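Local coordinates for protein peptidyl-prolyl cis-trans isomerase (Hirschia baltica, PDB 5EX2) that probably catalyses the cis-trans isomerisation of peptide bonds preceding proline, as a cyclophilin-type folding helper of the bacterial periplasm, at residues Phe98-Lys103 against Lys143-Trp148; Ser118-Phe123 against Arg132-Ala137; Asn125-Glu130 against Ser147-Cys152. All blocks are in the same frame, centred on the assembly; numbering follows the deposited sequence.

All three contacts involve one five-stranded antiparallel sheet, set apart from the cyclophilin barrel. Contact 1 pairs an outermost strand, 98-100, with strand 145-148, and contact 3 pairs strand 145-148 with strand 127-132, so the two share S147 and W148. Contact 2 lies at the open end of the hairpin 119-124/127-132, beside a magnesium ion. Burial separates them: contact 3 is core, with two backbone bonds at one end and prolines, sulfur and a phenyl ring packed beyond them, contact 1 is partly buried and arginine-rich, and contact 2 is a surface contact of amides, carboxylates and waters. The salt bridge from R100 to D134 joins contacts 1 and 2, and the bond from Q119 to E130 joins contacts 2 and 3.

Contact 1: residues Phe98-Lys103 against Lys143-Trp148; sequences FRRDPK and KRVESW
R99 and R144 meet through their aliphatic parts, R99 CB lying 3.7 Å from R144 CD. The extended chain of R144 carries NH1 to R99 O at 3.0 Å, nearly straight (161°) and in the guanidinium plane; D101 CB lies over one face of that group. The R99 chain bends at chi2 and chi3, which brings a face of its guanidinium over V145 C. A water links R99 NH1 to E146 OE1, while NE forms a salt bridge with D142. The backbones make the border of a five-stranded antiparallel sheet, 98-100 being an outermost strand: paired bonds join F98 to S147 and R100 to V145, with R100 N to V145 O at 2.7 Å. On the face of the sheet away from R99 and E146, S147 CB sits 4.0 Å from the F98 ring centroid, a CH-pi contact. S147 OG, also bonded to T131, accepts from R100 NE at 2.9 Å, a position R100 reaches with CG anti to the backbone N (chi1 -176°) and a bend at chi3. R100 NH2 makes a salt bridge with D134. A leucine replacing R100 would probably leave S147 OG without this donor and D134 OD1 without its charged mate.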
# COMPACT_ATOMS: atom_id res chain seq x y z
N PHE A 98 9.08 7.79 -8.04
CA PHE A 98 8.48 7.96 -9.35
C PHE A 98 8.55 9.43 -9.73
O PHE A 98 8.66 10.30 -8.87
CB PHE A 98 7.05 7.41 -9.40
CG PHE A 98 6.05 8.13 -8.54
CD1 PHE A 98 6.03 7.94 -7.17
CD2 PHE A 98 5.07 8.93 -9.11
CE1 PHE A 98 5.07 8.57 -6.38
CE2 PHE A 98 4.13 9.56 -8.33
CZ PHE A 98 4.13 9.38 -6.97
N ARG A 99 8.51 9.68 -11.03
CA ARG A 99 8.51 11.02 -11.59
C ARG A 99 7.07 11.48 -11.69
O ARG A 99 6.31 10.95 -12.50
CB ARG A 99 9.15 11.04 -12.97
CG ARG A 99 10.57 10.50 -13.02
CD ARG A 99 11.51 11.34 -12.23
NE ARG A 99 11.54 12.71 -12.72
CZ ARG A 99 12.16 13.70 -12.10
NH1 ARG A 99 12.79 13.45 -10.97
NH2 ARG A 99 12.13 14.94 -12.61
N ARG A 100 6.70 12.44 -10.85
CA ARG A 100 5.33 12.90 -10.76
C ARG A 100 5.13 14.24 -11.47
O ARG A 100 5.90 15.18 -11.25
CB ARG A 100 4.95 13.00 -9.29
CG ARG A 100 3.51 13.37 -9.05
CD ARG A 100 3.17 13.46 -7.56
NE ARG A 100 3.96 14.48 -6.89
CZ ARG A 100 3.62 15.76 -6.78
NH1 ARG A 100 2.46 16.20 -7.27
NH2 ARG A 100 4.44 16.60 -6.18
N ASP A 101 4.10 14.32 -12.30
CA ASP A 101 3.69 15.57 -12.92
C ASP A 101 2.75 16.30 -11.97
O ASP A 101 1.61 15.87 -11.79
CB ASP A 101 3.01 15.29 -14.26
CG ASP A 101 2.54 16.55 -14.97
OD1 ASP A 101 2.65 17.65 -14.41
OD2 ASP A 101 2.01 16.41 -16.10
N PRO A 102 3.20 17.40 -11.35
CA PRO A 102 2.37 18.08 -10.35
C PRO A 102 1.11 18.73 -10.91
O PRO A 102 0.29 19.18 -10.13
CB PRO A 102 3.29 19.17 -9.80
CG PRO A 102 4.63 18.86 -10.28
CD PRO A 102 4.49 18.08 -11.53
N LYS A 103 1.01 18.81 -12.23
CA LYS A 103 -0.17 19.38 -12.89
C LYS A 103 -1.23 18.29 -13.10
O LYS A 103 -2.38 18.59 -13.45
CB LYS A 103 0.18 19.98 -14.25
CG LYS A 103 1.25 21.07 -14.23
CD LYS A 103 0.81 22.30 -13.47
CE LYS A 103 1.77 23.46 -13.72
NZ LYS A 103 1.81 24.41 -12.57
N LYS A 143 9.48 17.95 -16.84
CA LYS A 143 8.43 18.73 -16.17
C LYS A 143 7.78 17.93 -15.05
O LYS A 143 6.60 18.09 -14.76
CB LYS A 143 7.37 19.20 -17.18
CG LYS A 143 7.93 19.98 -18.36
CD LYS A 143 8.55 21.29 -17.90
CE LYS A 143 8.75 22.26 -19.05
NZ LYS A 143 9.42 23.53 -18.62
N ARG A 144 8.58 17.09 -14.40
CA ARG A 144 8.12 16.30 -13.28
C ARG A 144 9.03 16.54 -12.08
O ARG A 144 10.04 17.26 -12.16
CB ARG A 144 8.05 14.80 -13.65
CG ARG A 144 6.98 14.53 -14.71
CD ARG A 144 6.87 13.07 -15.09
NE ARG A 144 5.85 12.88 -16.12
CZ ARG A 144 4.91 11.94 -16.09
NH1 ARG A 144 4.84 11.07 -15.10
NH2 ARG A 144 4.03 11.88 -17.08
N VAL A 145 8.63 15.97 -10.95
CA VAL A 145 9.42 16.02 -9.73
C VAL A 145 9.47 14.64 -9.14
O VAL A 145 8.62 13.80 -9.43
CB VAL A 145 8.86 17.00 -8.68
CG1 VAL A 145 8.83 18.38 -9.23
CG2 VAL A 145 7.47 16.57 -8.18
N GLU A 146 10.47 14.41 -8.29
CA GLU A 146 10.62 13.14 -7.62
C GLU A 146 9.63 13.01 -6.47
O GLU A 146 9.52 13.89 -5.62
CB GLU A 146 12.05 12.98 -7.13
CG GLU A 146 12.35 11.63 -6.55
CD GLU A 146 13.81 11.44 -6.28
OE1 GLU A 146 14.57 11.26 -7.25
OE2 GLU A 146 14.18 11.43 -5.09
N SER A 147 8.91 11.89 -6.44
CA SER A 147 7.99 11.59 -5.35
C SER A 147 8.11 10.12 -4.96
O SER A 147 8.66 9.34 -5.71
CB SER A 147 6.56 11.91 -5.74
OG SER A 147 6.45 13.27 -6.16
N TRP A 148 7.60 9.77 -3.79
CA TRP A 148 7.63 8.38 -3.36
C TRP A 148 6.50 8.13 -2.38
O TRP A 148 5.92 9.07 -1.85
CB TRP A 148 9.00 8.03 -2.75
CG TRP A 148 9.48 8.95 -1.65
CD1 TRP A 148 9.39 8.72 -0.30
CD2 TRP A 148 10.14 10.22 -1.80
NE1 TRP A 148 9.96 9.77 0.38
CE2 TRP A 148 10.41 10.71 -0.51
CE3 TRP A 148 10.52 11.00 -2.90
CZ2 TRP A 148 11.04 11.93 -0.28
CZ3 TRP A 148 11.14 12.23 -2.67
CH2 TRP A 148 11.39 12.67 -1.38
O HOH W 1 13.75 11.07 -9.84
O HOH W 2 4.43 19.64 -15.09
O HOH W 3 5.03 15.70 -17.44

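Contact 2: residues Ser118-Phe123 against Arg132-Ala137; sequences SQYTGF and RQDELA. With MG (magnesium ion), chain C.
A magnesium site lies at the open end of the beta hairpin formed by strands 119-124 and 127-132, where S118, Q119 and Y120 touch R132, Q133 and D134. R132 folds at chi2 and chi3, so that NH1 reaches Q119 OE1 and donates to it at 2.7 Å, with an N-H...O angle of 149°. The acceptor lies in the guanidinium plane, although the amide and guanidinium planes are 74° apart, and S118 O sits over one face of the same group. The other end of the Q119 amide, NE2, is bonded to E130. A water ties the backbones together, donating to S118 O at 2.6 Å and accepting from Q133 N at 2.9 Å. Y120 CG lies between the backbone N and the carbonyl carbon (chi1 70°), and the ring's OH end meets D134. This OH donates to D134 OD2 at 2.5 Å, meeting the syn lone pair, while D134 OD1 has a salt bridge with R100. This carboxylate is therefore gripped through both oxygens. The Q133 amide crosses the Y120 ring obliquely, with OE1 3.7 Å from Y120 CD1, and is fixed at its other end by NE2 bonding to K117 O. Held this way, Q133 OE1 binds the magnesium ion at 2.4 Å. E135 OE1 and OE2 both reach the metal, and Q115 and three waters complete its shell. A bidentate carboxylate beside amide oxygens and waters is an arrangement also common in calcium sites, consistent with the calcium seen bound at E135 in this protein.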
# COMPACT_ATOMS: atom_id res chain seq x y z
N SER A 118 12.13 21.48 1.92
CA SER A 118 12.57 20.92 0.65
C SER A 118 11.62 19.84 0.19
O SER A 118 11.59 19.49 -0.99
CB SER A 118 13.97 20.34 0.77
OG SER A 118 14.91 21.38 0.98
N GLN A 119 10.87 19.29 1.13
CA GLN A 119 9.93 18.22 0.83
C GLN A 119 8.64 18.46 1.59
O GLN A 119 8.62 19.18 2.57
CB GLN A 119 10.52 16.86 1.20
CG GLN A 119 11.68 16.48 0.31
CD GLN A 119 12.51 15.30 0.78
OE1 GLN A 119 13.56 15.05 0.21
NE2 GLN A 119 12.03 14.56 1.79
N TYR A 120 7.56 17.83 1.14
CA TYR A 120 6.34 17.82 1.92
C TYR A 120 5.65 16.51 1.65
O TYR A 120 6.03 15.79 0.72
CB TYR A 120 5.44 19.03 1.60
CG TYR A 120 4.80 18.99 0.23
CD1 TYR A 120 5.46 19.50 -0.89
CD2 TYR A 120 3.52 18.48 0.06
CE1 TYR A 120 4.85 19.47 -2.14
CE2 TYR A 120 2.91 18.43 -1.17
CZ TYR A 120 3.57 18.92 -2.28
OH TYR A 120 2.95 18.88 -3.51
N THR A 121 4.65 16.23 2.47
CA THR A 121 3.86 15.04 2.32
C THR A 121 2.40 15.39 2.12
O THR A 121 1.92 16.48 2.46
CB THR A 121 3.95 14.11 3.54
OG1 THR A 121 3.34 14.74 4.67
CG2 THR A 121 5.40 13.73 3.87
N GLY A 122 1.67 14.45 1.56
CA GLY A 122 0.26 14.62 1.33
C GLY A 122 -0.29 13.30 0.87
O GLY A 122 0.34 12.25 1.06
N PHE A 123 -1.48 13.35 0.29
CA PHE A 123 -2.18 12.15 -0.13
C PHE A 123 -2.59 12.22 -1.58
O PHE A 123 -2.98 13.28 -2.09
CB PHE A 123 -3.44 11.93 0.71
CG PHE A 123 -3.19 11.73 2.18
CD1 PHE A 123 -2.94 10.46 2.70
CD2 PHE A 123 -3.23 12.80 3.06
CE1 PHE A 123 -2.74 10.28 4.06
CE2 PHE A 123 -3.03 12.62 4.42
CZ PHE A 123 -2.79 11.36 4.92
N ARG A 132 9.54 16.01 -3.53
CA ARG A 132 10.29 17.23 -3.75
C ARG A 132 9.30 18.31 -4.20
O ARG A 132 8.17 18.02 -4.59
CB ARG A 132 11.40 17.01 -4.77
CG ARG A 132 12.34 15.86 -4.41
CD ARG A 132 13.09 16.12 -3.12
NE ARG A 132 14.09 17.16 -3.30
CZ ARG A 132 14.92 17.57 -2.34
NH1 ARG A 132 14.88 17.02 -1.13
NH2 ARG A 132 15.80 18.52 -2.60
N GLN A 133 9.70 19.56 -4.10
CA GLN A 133 8.75 20.65 -4.32
C GLN A 133 8.27 20.74 -5.75
O GLN A 133 9.05 20.63 -6.70
CB GLN A 133 9.40 21.97 -3.89
CG GLN A 133 9.44 22.11 -2.39
CD GLN A 133 8.07 22.26 -1.76
OE1 GLN A 133 7.06 22.46 -2.46
NE2 GLN A 133 8.02 22.19 -0.45
N ASP A 134 6.98 20.99 -5.91
CA ASP A 134 6.34 21.04 -7.23
C ASP A 134 6.94 22.11 -8.13
O ASP A 134 6.95 21.96 -9.34
CB ASP A 134 4.84 21.28 -7.06
CG ASP A 134 4.22 20.29 -6.11
OD1 ASP A 134 3.80 19.21 -6.55
OD2 ASP A 134 4.16 20.59 -4.90
N GLU A 135 7.47 23.17 -7.53
CA GLU A 135 8.06 24.26 -8.29
C GLU A 135 9.24 23.78 -9.14
O GLU A 135 9.61 24.42 -10.13
CB GLU A 135 8.51 25.40 -7.36
CG GLU A 135 7.34 26.16 -6.67
CD GLU A 135 6.73 25.44 -5.47
OE1 GLU A 135 7.31 24.45 -4.98
OE2 GLU A 135 5.64 25.86 -5.00
N LEU A 136 9.86 22.67 -8.78
CA LEU A 136 10.98 22.17 -9.58
C LEU A 136 10.53 21.74 -10.97
O LEU A 136 11.32 21.72 -11.90
CB LEU A 136 11.66 21.00 -8.87
CG LEU A 136 12.19 21.30 -7.47
CD1 LEU A 136 12.90 20.08 -6.93
CD2 LEU A 136 13.10 22.51 -7.43
N ALA A 137 9.25 21.42 -11.12
CA ALA A 137 8.77 20.96 -12.41
C ALA A 137 8.77 22.03 -13.49
O ALA A 137 8.64 21.73 -14.68
CB ALA A 137 7.37 20.39 -12.27
MG MG C . 5.58 24.25 -2.98
O HOH W 4 12.42 20.19 -3.38
O HOH W 5 7.12 25.55 -1.82
O HOH W 6 4.03 25.88 -2.53
O HOH W 7 3.97 22.78 -4.13

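Contact 3: residues Asn125-Glu130 against Ser147-Cys152; sequences NGFPIE and SWMPHC
E130 and W148 pair through both backbone and side chains. E130 N donates to W148 O at 2.9 Å with an N-H...O angle of 168°, and W148 N returns a bond of 2.9 Å to E130 O, so each residue's amide and carbonyl are satisfied by the other. The extended E130 side chain passes over the indole: CB lies 3.9 Å from the centroid of the five-membered ring in a CH-pi contact. At its end OE1 takes a weak, bent bond from W148 NE1 (3.0 Å, 130°), but its stronger partner is R179 in a salt bridge, and OE2 accepts from Q119 NE2. The carboxylate thus has three donors. This is an antiparallel hydrogen-bonded pair at the end of strand 145-148; beyond it the chain leaves the small sheet and runs on to strand 155-158 of the cyclophilin barrel. P128 O is buried with no polar partner in the model. Its neighbours across the contact are carbons, M149 CG and P150 CD, each 3.3 Å from P128 O, and M149 CA makes a CA-H...O contact with it. M149 SD approaches the F127 ring obliquely, 3.6 Å from F127 CD1, as a Met-aromatic contact, while M149 O is satisfied by S187 OG. P128 CB rests 3.8 Å from C152 SG, the sulfur that is bonded in the disulfide with C254.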
# COMPACT_ATOMS: atom_id res chain seq x y z
N ASN A 125 -5.09 9.58 -3.93
CA ASN A 125 -5.85 8.34 -4.04
C ASN A 125 -5.73 7.48 -2.80
O ASN A 125 -5.75 6.25 -2.87
CB ASN A 125 -5.41 7.56 -5.27
CG ASN A 125 -6.17 7.96 -6.50
OD1 ASN A 125 -6.91 8.94 -6.49
ND2 ASN A 125 -6.00 7.20 -7.57
N GLY A 126 -5.61 8.13 -1.65
CA GLY A 126 -5.55 7.42 -0.39
C GLY A 126 -4.17 6.89 -0.05
O GLY A 126 -3.99 6.29 1.02
N PHE A 127 -3.21 7.08 -0.95
CA PHE A 127 -1.83 6.68 -0.68
C PHE A 127 -1.08 7.86 -0.10
O PHE A 127 -1.24 8.99 -0.55
CB PHE A 127 -1.13 6.21 -1.95
CG PHE A 127 -1.80 5.02 -2.61
CD1 PHE A 127 -1.62 3.74 -2.10
CD2 PHE A 127 -2.60 5.16 -3.73
CE1 PHE A 127 -2.22 2.64 -2.69
CE2 PHE A 127 -3.21 4.04 -4.32
CZ PHE A 127 -3.01 2.79 -3.80
N PRO A 128 -0.22 7.60 0.90
CA PRO A 128 0.63 8.66 1.40
C PRO A 128 1.74 8.91 0.39
O PRO A 128 2.28 7.97 -0.19
CB PRO A 128 1.16 8.10 2.72
CG PRO A 128 1.22 6.61 2.46
CD PRO A 128 0.06 6.31 1.56
N ILE A 129 2.09 10.17 0.20
CA ILE A 129 3.08 10.56 -0.79
C ILE A 129 4.00 11.59 -0.15
O ILE A 129 3.53 12.45 0.58
CB ILE A 129 2.45 11.16 -2.06
CG1 ILE A 129 1.42 10.20 -2.67
CG2 ILE A 129 3.52 11.55 -3.07
CD1 ILE A 129 2.03 8.97 -3.30
N GLU A 130 5.30 11.46 -0.39
CA GLU A 130 6.27 12.50 -0.06
C GLU A 130 6.91 12.95 -1.36
O GLU A 130 7.09 12.18 -2.29
CB GLU A 130 7.32 12.00 0.94
CG GLU A 130 8.28 13.07 1.38
CD GLU A 130 9.15 12.67 2.54
OE1 GLU A 130 9.30 11.45 2.80
OE2 GLU A 130 9.68 13.57 3.19
N SER A 147 8.91 11.89 -6.44
CA SER A 147 7.99 11.59 -5.35
C SER A 147 8.11 10.12 -4.96
O SER A 147 8.66 9.34 -5.71
CB SER A 147 6.56 11.91 -5.74
OG SER A 147 6.45 13.27 -6.16
N TRP A 148 7.60 9.77 -3.79
CA TRP A 148 7.63 8.38 -3.36
C TRP A 148 6.50 8.13 -2.38
O TRP A 148 5.92 9.07 -1.85
CB TRP A 148 9.00 8.03 -2.75
CG TRP A 148 9.48 8.95 -1.65
CD1 TRP A 148 9.39 8.72 -0.30
CD2 TRP A 148 10.14 10.22 -1.80
NE1 TRP A 148 9.96 9.77 0.38
CE2 TRP A 148 10.41 10.71 -0.51
CE3 TRP A 148 10.52 11.00 -2.90
CZ2 TRP A 148 11.04 11.93 -0.28
CZ3 TRP A 148 11.14 12.23 -2.67
CH2 TRP A 148 11.39 12.67 -1.38
N MET A 149 6.17 6.86 -2.15
CA MET A 149 5.19 6.51 -1.16
C MET A 149 5.93 6.11 0.10
O MET A 149 6.52 5.02 0.14
CB MET A 149 4.29 5.38 -1.64
CG MET A 149 3.32 4.91 -0.57
SD MET A 149 1.89 4.05 -1.25
CE MET A 149 2.63 2.60 -1.96
N PRO A 150 5.92 6.98 1.11
CA PRO A 150 6.69 6.67 2.31
C PRO A 150 6.15 5.48 3.07
O PRO A 150 4.97 5.15 2.93
CB PRO A 150 6.56 7.94 3.14
CG PRO A 150 5.29 8.53 2.71
CD PRO A 150 5.22 8.27 1.24
N HIS A 151 7.01 4.85 3.86
CA HIS A 151 6.66 3.62 4.52
C HIS A 151 5.92 3.90 5.84
O HIS A 151 6.40 3.60 6.93
CB HIS A 151 7.93 2.79 4.70
CG HIS A 151 8.44 2.22 3.41
ND1 HIS A 151 9.08 2.97 2.46
CD2 HIS A 151 8.37 0.96 2.92
CE1 HIS A 151 9.39 2.19 1.43
NE2 HIS A 151 8.96 0.97 1.68
N CYS A 152 4.73 4.47 5.71
CA CYS A 152 3.81 4.61 6.82
C CYS A 152 3.27 3.24 7.19
O CYS A 152 3.28 2.35 6.36
CB CYS A 152 2.61 5.51 6.46
SG CYS A 152 2.97 7.15 5.91